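Local coordinates for T-cell surface glycoprotein CD1A1 antigen (Gallus gallus, PDB 3JVG) that probably presents lipid antigens to T cells from the groove of its MHC class I-like domain, as other CD1 glycoproteins do, at residues Asp164-Arg167 with Leu168-Ala172; Leu27-Gly31 with Asp32-Gly36; Ser148-Asn151 with Glu152-Val156. All blocks are in the same frame, centred on the assembly; numbering follows the deposited sequence.

How the interactions relate
Interactions 1 and 3 lie on the same helix, 148-172, with interaction 3 on its first turns and interaction 1 on its last, their centres about 23 Å and nearest atoms about 7 Å apart. Interaction 2 is a hairpin of the sheet beneath that helix. It meets interaction 1 directly: L166 CD1 lies 3.5 Å from L30 CD2, and F169 CD2 is 3.6 Å from M35 SD, so the helix end packs onto the hairpin. Interactions 2 and 3 do not touch (nearest atoms about 16 Å apart). I165, G28 and L150 each lie about 4 Å from an unidentified bound molecule, not necessarily the same one and perhaps from the crystallisation liquor, consistent with all three bordering the groove.

Interaction 1: residues Asp164-Arg167 with Leu168-Ala172; sequences DILR and LFIQA
I165 sets its CG2 methyl on the face of the F169 ring, one helical turn further on. The methyl carbon is 3.4 Å from the ring centroid and 14° off the ring normal, which identifies a centred CH-pi contact. Two torsions produce it: F169 has CG anti to its carbonyl carbon (chi1 -77°), and I165 has CG2 anti to its backbone N, so the two side chains run side by side in the same direction. One position along, the CD1 branch of L166 reaches I170 at an angle, 3.9 Å from its CG1, a looser aliphatic contact. The backbone supports both pairs. F169 N donates to I165 O at 2.8 Å, and I170 N to L166 O at 2.8 Å with a nearly straight N-H...O angle of 171°. The following bond, from Q171 N to R167 O, is long and weak at 3.3 Å. R167 O has a second donor, a water at 2.7 Å that also gives a hydrogen bond to Q171 OE1; the bend of the Q171 chain at chi2 turns OE1 to where this one water can bridge it to the carbonyl. Further out, L8 of strand 6-18 touches both I165 and L166, while L52, S55 and L56 pack against F169. The segment belongs to helix 148-172 of the MHC-like domain, the helix that the C97-C162 disulfide ties to the sheet. Its chemistry is divided: the apolar ring-and-methyl side faces the interior of the fold and, at I165, a bound molecule of unknown identity, whereas the R167-Q171 side is exposed, and there a water adds a second donor to R167 O beside the weak i to i+4 bond.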
loop_
_atom_site.group_PDB
_atom_site.type_symbol
_atom_site.label_atom_id
_atom_site.label_comp_id
_atom_site.label_asym_id
_atom_site.label_seq_id
_atom_site.Cartn_x
_atom_site.Cartn_y
_atom_site.Cartn_z
ATOM N N ASP A 164 2.200 20.602 11.772
ATOM C CA ASP A 164 2.863 20.629 13.039
ATOM C C ASP A 164 3.090 19.227 13.570
ATOM O O ASP A 164 4.152 18.948 14.107
ATOM C CB ASP A 164 2.042 21.381 14.052
ATOM C CG ASP A 164 1.973 22.895 13.774
ATOM O OD1 ASP A 164 2.626 23.422 12.819
ATOM O OD2 ASP A 164 1.225 23.540 14.543
ATOM N N ILE A 165 2.077 18.374 13.486
ATOM C CA ILE A 165 2.218 16.999 13.929
ATOM C C ILE A 165 3.231 16.241 13.053
ATOM O O ILE A 165 4.083 15.497 13.582
ATOM C CB ILE A 165 0.896 16.264 13.969
ATOM C CG1 ILE A 165 0.030 16.873 15.085
ATOM C CG2 ILE A 165 1.140 14.740 14.191
ATOM C CD1 ILE A 165 -1.456 16.518 15.045
ATOM N N LEU A 166 3.158 16.460 11.742
ATOM C CA LEU A 166 4.169 15.921 10.831
ATOM C C LEU A 166 5.602 16.250 11.306
ATOM O O LEU A 166 6.403 15.318 11.494
ATOM C CB LEU A 166 3.942 16.347 9.342
ATOM C CG LEU A 166 4.943 15.806 8.310
ATOM C CD1 LEU A 166 5.177 14.262 8.423
ATOM C CD2 LEU A 166 4.664 16.183 6.841
ATOM N N ARG A 167 5.907 17.546 11.529
ATOM C CA ARG A 167 7.272 17.963 11.889
ATOM C C ARG A 167 7.726 17.204 13.116
ATOM O O ARG A 167 8.860 16.708 13.185
ATOM C CB ARG A 167 7.371 19.438 12.214
ATOM C CG ARG A 167 7.141 20.293 11.032
ATOM C CD ARG A 167 7.528 21.745 11.310
ATOM N NE ARG A 167 8.421 22.110 10.223
ATOM C CZ ARG A 167 8.065 22.805 9.142
ATOM N NH1 ARG A 167 6.823 23.293 9.019
ATOM N NH2 ARG A 167 8.977 23.053 8.198
ATOM N N LEU A 168 6.822 17.123 14.076
ATOM C CA LEU A 168 7.070 16.421 15.302
ATOM C C LEU A 168 7.269 14.901 15.113
ATOM O O LEU A 168 8.119 14.306 15.785
ATOM C CB LEU A 168 5.881 16.672 16.185
ATOM C CG LEU A 168 5.738 15.735 17.346
ATOM C CD1 LEU A 168 6.600 16.248 18.498
ATOM C CD2 LEU A 168 4.288 15.810 17.691
ATOM N N PHE A 169 6.475 14.278 14.234
ATOM C CA PHE A 169 6.592 12.837 13.939
ATOM C C PHE A 169 7.906 12.501 13.187
ATOM O O PHE A 169 8.530 11.452 13.443
ATOM C CB PHE A 169 5.370 12.342 13.127
ATOM C CG PHE A 169 4.108 12.132 13.958
ATOM C CD1 PHE A 169 4.084 12.412 15.331
ATOM C CD2 PHE A 169 2.945 11.653 13.372
ATOM C CE1 PHE A 169 2.943 12.183 16.096
ATOM C CE2 PHE A 169 1.788 11.429 14.150
ATOM C CZ PHE A 169 1.796 11.698 15.523
ATOM N N ILE A 170 8.314 13.381 12.265
ATOM C CA ILE A 170 9.634 13.260 11.624
ATOM C C ILE A 170 10.750 13.166 12.688
ATOM O O ILE A 170 11.659 12.341 12.564
ATOM C CB ILE A 170 9.943 14.418 10.659
ATOM C CG1 ILE A 170 8.924 14.452 9.508
ATOM C CG2 ILE A 170 11.418 14.333 10.134
ATOM C CD1 ILE A 170 9.021 15.714 8.654
ATOM N N GLN A 171 10.654 13.982 13.740
ATOM C CA GLN A 171 11.652 13.967 14.794
ATOM C C GLN A 171 11.498 12.773 15.710
ATOM O O GLN A 171 12.473 12.127 16.020
ATOM C CB GLN A 171 11.649 15.260 15.635
ATOM C CG GLN A 171 12.508 16.442 15.085
ATOM C CD GLN A 171 13.663 15.999 14.170
ATOM O OE1 GLN A 171 13.653 16.267 12.952
ATOM N NE2 GLN A 171 14.640 15.289 14.746
ATOM N N ALA A 172 10.284 12.505 16.175
ATOM C CA ALA A 172 10.060 11.387 17.097
ATOM C C ALA A 172 10.332 10.010 16.455
ATOM O O ALA A 172 10.927 9.114 17.085
ATOM C CB ALA A 172 8.653 11.438 17.642
HETATM O O HOH W 1 10.987 17.742 11.954
#

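Interaction 2: residues Leu27-Gly31 with Asp32-Gly36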
loop_
_atom_site.group_PDB
_atom_site.type_symbol
_atom_site.label_atom_id
_atom_site.label_comp_id
_atom_site.label_asym_id
_atom_site.label_seq_id
_atom_site.Cartn_x
_atom_site.Cartn_y
_atom_site.Cartn_z
ATOM N N LEU A 27 -6.342 3.558 8.359
ATOM C CA LEU A 27 -4.896 3.437 8.552
ATOM C C LEU A 27 -4.253 4.791 8.620
ATOM O O LEU A 27 -4.710 5.732 7.940
ATOM C CB LEU A 27 -4.263 2.721 7.343
ATOM C CG LEU A 27 -3.734 1.294 7.392
ATOM C CD1 LEU A 27 -2.697 1.048 6.244
ATOM C CD2 LEU A 27 -3.107 0.908 8.738
ATOM N N GLY A 28 -3.209 4.902 9.433
ATOM C CA GLY A 28 -2.404 6.145 9.611
ATOM C C GLY A 28 -1.008 5.825 9.077
ATOM O O GLY A 28 -0.425 4.796 9.452
ATOM N N LEU A 29 -0.488 6.637 8.167
ATOM C CA LEU A 29 0.811 6.360 7.609
ATOM C C LEU A 29 1.715 7.552 7.697
ATOM O O LEU A 29 1.269 8.688 7.502
ATOM C CB LEU A 29 0.685 5.966 6.122
ATOM C CG LEU A 29 -0.107 4.698 5.761
ATOM C CD1 LEU A 29 -0.599 4.727 4.312
ATOM C CD2 LEU A 29 0.710 3.441 6.014
ATOM N N LEU A 30 2.982 7.269 7.932
ATOM C CA LEU A 30 4.040 8.233 7.900
ATOM C C LEU A 30 5.005 7.676 6.854
ATOM O O LEU A 30 5.790 6.741 7.108
ATOM C CB LEU A 30 4.678 8.289 9.304
ATOM C CG LEU A 30 5.358 9.547 9.875
ATOM C CD1 LEU A 30 6.754 9.307 10.385
ATOM C CD2 LEU A 30 5.231 10.849 9.057
ATOM N N GLY A 31 4.942 8.239 5.660
ATOM C CA GLY A 31 5.562 7.604 4.487
ATOM C C GLY A 31 4.950 6.219 4.313
ATOM O O GLY A 31 3.704 6.074 4.157
ATOM N N ASP A 32 5.781 5.179 4.351
ATOM C CA ASP A 32 5.223 3.815 4.279
ATOM C C ASP A 32 5.294 3.155 5.655
ATOM O O ASP A 32 5.152 1.961 5.744
ATOM C CB ASP A 32 5.949 2.929 3.241
ATOM C CG ASP A 32 7.444 2.837 3.491
ATOM O OD1 ASP A 32 7.939 3.474 4.436
ATOM O OD2 ASP A 32 8.164 2.115 2.735
ATOM N N VAL A 33 5.575 3.921 6.704
ATOM C CA VAL A 33 5.580 3.363 8.057
ATOM C C VAL A 33 4.162 3.428 8.623
ATOM O O VAL A 33 3.567 4.544 8.735
ATOM C CB VAL A 33 6.524 4.119 8.976
ATOM C CG1 VAL A 33 6.389 3.584 10.415
ATOM C CG2 VAL A 33 7.997 4.095 8.460
ATOM N N LYS A 34 3.598 2.261 8.947
ATOM C CA LYS A 34 2.226 2.215 9.460
ATOM C C LYS A 34 2.196 2.650 10.920
ATOM O O LYS A 34 2.752 1.960 11.766
ATOM C CB LYS A 34 1.627 0.830 9.271
ATOM C CG LYS A 34 1.273 0.547 7.777
ATOM C CD LYS A 34 0.881 -0.942 7.569
ATOM C CE LYS A 34 0.434 -1.229 6.104
ATOM N NZ LYS A 34 -0.307 -2.555 5.901
ATOM N N MET A 35 1.550 3.799 11.208
ATOM C CA MET A 35 1.546 4.334 12.568
ATOM C C MET A 35 0.519 3.596 13.399
ATOM O O MET A 35 0.771 3.290 14.538
ATOM C CB MET A 35 1.253 5.835 12.585
ATOM C CG MET A 35 2.367 6.654 11.920
ATOM S SD MET A 35 1.970 8.396 12.133
ATOM C CE MET A 35 0.505 8.499 11.120
ATOM N N GLY A 36 -0.636 3.316 12.825
ATOM C CA GLY A 36 -1.696 2.603 13.512
ATOM C C GLY A 36 -2.929 2.431 12.636
ATOM O O GLY A 36 -2.918 2.708 11.424
#
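L29 and K34 lie alongside each other on one face of the hairpin, their side chains pointing the same way. L29 CD2 is 3.4 Å from K34 CG, tighter than an ordinary carbon contact. Beyond CG the lysine runs fully extended, which carries its CE to 3.9 Å from L27 CD1, so L27 and L29 both border the aliphatic part of K34. M35 behaves differently. Its chain is bent at the last torsion (chi3 -67°), turning the methyl back across the partner strand: CE comes 3.6 Å from L29 N, while CG and SD both rest against L30 CB, each at 3.9 Å. V33 brings CB to 3.3 Å from L30 O, with CG2 also near that oxygen. The chain reverses through a type II' turn from L30 to V33, with G31 at positive phi in its first central position. Reciprocal bonds, L30 N to V33 O and V33 N to L30 O, both 2.9 Å, hold the pair next to the turn. Further down, G28 O takes M35 N at 2.8 Å and G28 N gives to G36 O; with the helical backbone angles of M35 (-80°, -41°), this is consistent with a classic beta bulge. At the turn, D32 spans two domains: its carboxylate oxygens hydrogen-bond the hydroxyls of Y207 and Y241 in the C1-set immunoglobulin portion. In the groove floor, strand 6-18 pairs with strand 21-30 on the side away from 33-38, and beyond 33-38 comes 45-47. Helix 148-172 lies over L30 and M35 through L166 and F169, helix 174-177 touches L30 and V33, and L27 and K34 pack on the polar surface of another protein chain, probably beta-2-microglobulin.

Interaction 3: residues Ser148-Asn151 with Glu152-Val156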
loop_
_atom_site.group_PDB
_atom_site.type_symbol
_atom_site.label_atom_id
_atom_site.label_comp_id
_atom_site.label_asym_id
_atom_site.label_seq_id
_atom_site.Cartn_x
_atom_site.Cartn_y
_atom_site.Cartn_z
ATOM N N SER A 148 -19.805 25.968 6.275
ATOM C CA SER A 148 -18.755 27.017 6.251
ATOM C C SER A 148 -17.778 26.900 7.405
ATOM O O SER A 148 -16.557 26.997 7.227
ATOM C CB SER A 148 -19.334 28.450 6.274
ATOM O OG SER A 148 -20.742 28.471 6.244
ATOM N N THR A 149 -18.347 26.677 8.590
ATOM C CA THR A 149 -17.622 26.651 9.801
ATOM C C THR A 149 -16.727 25.429 9.816
ATOM O O THR A 149 -15.516 25.538 10.130
ATOM C CB THR A 149 -18.621 26.611 10.972
ATOM O OG1 THR A 149 -19.390 27.816 10.981
ATOM C CG2 THR A 149 -17.915 26.460 12.275
ATOM N N LEU A 150 -17.296 24.255 9.505
ATOM C CA LEU A 150 -16.484 23.032 9.396
ATOM C C LEU A 150 -15.331 23.260 8.423
ATOM O O LEU A 150 -14.206 22.869 8.703
ATOM C CB LEU A 150 -17.324 21.838 8.897
ATOM C CG LEU A 150 -16.648 20.601 8.303
ATOM C CD1 LEU A 150 -15.802 19.900 9.329
ATOM C CD2 LEU A 150 -17.685 19.609 7.747
ATOM N N ASN A 151 -15.606 23.921 7.305
ATOM C CA ASN A 151 -14.597 24.099 6.287
ATOM C C ASN A 151 -13.472 25.026 6.716
ATOM O O ASN A 151 -12.327 24.799 6.306
ATOM C CB ASN A 151 -15.210 24.602 4.980
ATOM C CG ASN A 151 -16.127 23.586 4.348
ATOM O OD1 ASN A 151 -16.003 22.370 4.568
ATOM N ND2 ASN A 151 -17.054 24.073 3.532
ATOM N N GLU A 152 -13.800 26.104 7.419
ATOM C CA GLU A 152 -12.805 26.938 8.128
ATOM C C GLU A 152 -11.913 26.127 9.077
ATOM O O GLU A 152 -10.715 26.292 9.074
ATOM C CB GLU A 152 -13.507 28.052 8.918
ATOM C CG GLU A 152 -14.080 29.085 7.985
ATOM C CD GLU A 152 -15.185 29.930 8.607
ATOM O OE1 GLU A 152 -15.476 29.766 9.852
ATOM O OE2 GLU A 152 -15.737 30.791 7.859
ATOM N N VAL A 153 -12.511 25.254 9.874
ATOM C CA VAL A 153 -11.752 24.384 10.774
ATOM C C VAL A 153 -10.912 23.354 9.981
ATOM O O VAL A 153 -9.766 23.168 10.262
ATOM C CB VAL A 153 -12.670 23.686 11.825
ATOM C CG1 VAL A 153 -11.862 22.728 12.753
ATOM C CG2 VAL A 153 -13.409 24.758 12.656
ATOM N N ILE A 154 -11.473 22.753 8.942
ATOM C CA ILE A 154 -10.665 21.835 8.062
ATOM C C ILE A 154 -9.383 22.538 7.534
ATOM O O ILE A 154 -8.312 21.952 7.531
ATOM C CB ILE A 154 -11.466 21.185 6.863
ATOM C CG1 ILE A 154 -12.521 20.166 7.374
ATOM C CG2 ILE A 154 -10.447 20.528 5.851
ATOM C CD1 ILE A 154 -13.741 19.913 6.387
ATOM N N GLN A 155 -9.486 23.813 7.195
ATOM C CA GLN A 155 -8.339 24.560 6.674
ATOM C C GLN A 155 -7.183 24.586 7.649
ATOM O O GLN A 155 -6.021 24.451 7.269
ATOM C CB GLN A 155 -8.723 26.021 6.373
ATOM C CG GLN A 155 -9.491 26.221 5.088
ATOM C CD GLN A 155 -10.021 27.678 4.991
ATOM O OE1 GLN A 155 -10.693 28.155 5.928
ATOM N NE2 GLN A 155 -9.715 28.367 3.886
ATOM N N VAL A 156 -7.518 24.819 8.908
ATOM C CA VAL A 156 -6.510 24.853 9.958
ATOM C C VAL A 156 -5.980 23.459 10.265
ATOM O O VAL A 156 -4.805 23.315 10.589
ATOM C CB VAL A 156 -7.047 25.494 11.256
ATOM C CG1 VAL A 156 -6.060 25.331 12.342
ATOM C CG2 VAL A 156 -7.236 27.009 11.081
#
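I154 reaches back along the helix to L150 and N151, and its length can be traced atom by atom. CB starts 3.7 Å from L150 O, the carbonyl that also accepts I154 N at 2.7 Å. CG1 stands anti to the carbonyl carbon (chi1 -68°), which directs the chain back toward the preceding turn: it passes 3.5 Å from L150 O and 3.8 Å from L150 CD1. The tip, CD1, is pressed against L150, 3.5 Å from its CG, and lies 3.8 Å from N151 OD1, whose side chain runs alongside in the same direction. L150, with CG anti to its backbone N (chi1 161°), brings its CG and CD1 forward to meet it. These are the first turns of helix 148-172, one wall of the groove in the MHC class I-like fold, which follows helix 135-145 after a short break. N151 spans that break: its ND2 hydrogen-bonds M144 O of the earlier helix, and its OD1 hydrogen-bonds W128 NE1, so both ends of the buried amide are engaged and its rotation is fixed. F121 of strand 116-122 touches N151, I154 and Q155 from the sheet. On the surface side, E152 runs back alongside the first turn, CG 3.3 Å from S148 O, while Q155 NE2 hydrogen-bonds L123 O, near the glycan on N159.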